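Local coordinates for protein 2-dehydro-3-deoxy-d-gluconate/2-dehydro-3-deoxy-phosphogluconate aldolase (Picrophilus torridus, PDB 4UXD) that is an aldolase of the dihydrodipicolinate synthetase family, built as a TIM barrel of parallel strands wrapped by helices, at residues Ser177-Lys182 with Asp199-Val204. Numbering follows the deposited sequence.
Sequences SVKGVK and DDDFAV
Val-178 sets CG1 at the edge of the Phe-202 ring, in its plane, 3.7 Å from CE1. Lys-179 bonds through its backbone: its O accepts from Ala-203 N at 3.0 Å, nearly straight, and also meets Phe-202 CA. Its aliphatic chain runs past Asp-201, CD lying 3.8 Å from Asp-201 O, while NZ bonds to Ser-176 O; a long, flexible residue suits this partly exposed border. Gly-180 is almost fully extended (phi 169°, psi -174°), a shape hard for residues with a CB, and Ala-203 O passes 3.1 Å from its CA. That CA also lies over one face of Phe-202, a CH-pi contact 3.8 Å from the centroid; CG anti to the backbone N (chi1 -166°) lays this flat ring over Gly-180. Val-181 N donates to Ala-203 O at 2.8 Å, and the CG1 methyl of its branched side chain meets Phe-202 CE2 and Val-204 CG2, where Met-194 and Phe-191 of helix 188-195 add cover. Branched valines suit extended strands and give this layer compact methyls. Asp-199 to Phe-202 form a type I turn, and Asp-199 OD2 is salt-bridged to Lys-172. Apolar side chains thus probably shield the two backbone bonds joining parallel strands 178-183 and 203-206 on the helix-facing side, while the Lys-179 end stays nearer solvent.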
loop_
_atom_site.group_PDB
_atom_site.type_symbol
_atom_site.label_atom_id
_atom_site.label_comp_id
_atom_site.label_asym_id
_atom_site.label_seq_id
_atom_site.Cartn_x
_atom_site.Cartn_y
_atom_site.Cartn_z
ATOM N N SER A 177 -24.239 -20.113 15.589
ATOM C CA SER A 177 -25.018 -19.305 14.648
ATOM C C SER A 177 -24.234 -18.912 13.393
ATOM O O SER A 177 -24.832 -18.605 12.354
ATOM C CB SER A 177 -25.512 -18.044 15.342
ATOM O OG SER A 177 -24.430 -17.389 15.982
ATOM N N VAL A 178 -22.904 -18.893 13.498
ATOM C CA VAL A 178 -22.067 -18.605 12.350
ATOM C C VAL A 178 -22.043 -19.839 11.449
ATOM O O VAL A 178 -21.493 -20.877 11.803
ATOM C CB VAL A 178 -20.619 -18.202 12.753
ATOM C CG1 VAL A 178 -19.762 -17.960 11.504
ATOM C CG2 VAL A 178 -20.621 -16.961 13.649
ATOM N N LYS A 179 -22.626 -19.686 10.266
ATOM C CA LYS A 179 -22.835 -20.776 9.331
ATOM C C LYS A 179 -21.911 -20.749 8.112
ATOM O O LYS A 179 -22.011 -21.618 7.256
ATOM C CB LYS A 179 -24.299 -20.765 8.867
ATOM C CG LYS A 179 -25.295 -21.170 9.963
ATOM C CD LYS A 179 -24.925 -22.526 10.574
ATOM C CE LYS A 179 -25.986 -23.051 11.513
ATOM N NZ LYS A 179 -26.082 -22.194 12.702
ATOM N N GLY A 180 -21.014 -19.770 8.030
ATOM C CA GLY A 180 -20.085 -19.702 6.915
ATOM C C GLY A 180 -19.300 -18.406 6.812
ATOM O O GLY A 180 -19.367 -17.529 7.684
ATOM N N VAL A 181 -18.548 -18.294 5.722
ATOM C CA VAL A 181 -17.724 -17.120 5.452
ATOM C C VAL A 181 -17.661 -16.868 3.946
ATOM O O VAL A 181 -17.621 -17.801 3.157
ATOM C CB VAL A 181 -16.329 -17.283 6.027
ATOM C CG1 VAL A 181 -15.534 -18.348 5.248
ATOM C CG2 VAL A 181 -15.604 -15.945 6.068
ATOM N N LYS A 182 -17.749 -15.599 3.560
ATOM C CA LYS A 182 -17.688 -15.187 2.159
ATOM C C LYS A 182 -16.473 -14.324 2.000
ATOM O O LYS A 182 -16.287 -13.403 2.794
ATOM C CB LYS A 182 -18.917 -14.382 1.729
ATOM C CG LYS A 182 -20.211 -15.133 1.702
ATOM C CD LYS A 182 -21.363 -14.160 1.531
ATOM C CE LYS A 182 -22.682 -14.875 1.337
ATOM N NZ LYS A 182 -23.810 -13.904 1.272
ATOM N N ASP A 199 -16.505 -26.968 6.823
ATOM C CA ASP A 199 -17.067 -28.232 7.285
ATOM C C ASP A 199 -18.562 -28.302 6.952
ATOM O O ASP A 199 -19.048 -27.599 6.062
ATOM C CB ASP A 199 -16.816 -28.434 8.795
ATOM C CG ASP A 199 -17.736 -27.605 9.674
ATOM O OD1 ASP A 199 -18.964 -27.825 9.645
ATOM O OD2 ASP A 199 -17.227 -26.758 10.434
ATOM N N ASP A 200 -19.294 -29.145 7.669
ATOM C CA ASP A 200 -20.671 -29.449 7.300
ATOM C C ASP A 200 -21.656 -28.370 7.758
ATOM O O ASP A 200 -22.711 -28.193 7.145
ATOM C CB ASP A 200 -21.059 -30.818 7.856
ATOM C CG ASP A 200 -20.212 -31.945 7.268
ATOM O OD1 ASP A 200 -20.493 -32.362 6.123
ATOM O OD2 ASP A 200 -19.263 -32.410 7.944
ATOM N N ASP A 201 -21.298 -27.638 8.813
ATOM C CA ASP A 201 -22.079 -26.489 9.279
ATOM C C ASP A 201 -21.313 -25.170 9.099
ATOM O O ASP A 201 -21.582 -24.177 9.788
ATOM C CB ASP A 201 -22.471 -26.679 10.746
ATOM C CG ASP A 201 -23.831 -27.342 10.908
ATOM O OD1 ASP A 201 -24.761 -27.008 10.138
ATOM O OD2 ASP A 201 -23.972 -28.199 11.810
ATOM N N PHE A 202 -20.366 -25.162 8.163
ATOM C CA PHE A 202 -19.617 -23.948 7.853
ATOM C C PHE A 202 -19.240 -23.879 6.363
ATOM O O PHE A 202 -18.389 -24.636 5.874
ATOM C CB PHE A 202 -18.369 -23.857 8.735
ATOM C CG PHE A 202 -17.723 -22.498 8.731
ATOM C CD1 PHE A 202 -18.236 -21.472 9.506
ATOM C CD2 PHE A 202 -16.608 -22.243 7.944
ATOM C CE1 PHE A 202 -17.647 -20.216 9.501
ATOM C CE2 PHE A 202 -16.021 -20.998 7.933
ATOM C CZ PHE A 202 -16.544 -19.981 8.716
ATOM N N ALA A 203 -19.893 -22.954 5.659
ATOM C CA ALA A 203 -19.695 -22.747 4.226
ATOM C C ALA A 203 -18.581 -21.738 3.945
ATOM O O ALA A 203 -18.247 -20.911 4.791
ATOM C CB ALA A 203 -21.005 -22.278 3.572
ATOM N N VAL A 204 -18.003 -21.829 2.754
ATOM C CA VAL A 204 -16.970 -20.896 2.326
ATOM C C VAL A 204 -17.241 -20.494 0.878
ATOM O O VAL A 204 -17.053 -21.293 -0.037
ATOM C CB VAL A 204 -15.568 -21.506 2.459
ATOM C CG1 VAL A 204 -14.514 -20.509 2.087
ATOM C CG2 VAL A 204 -15.336 -21.989 3.882
#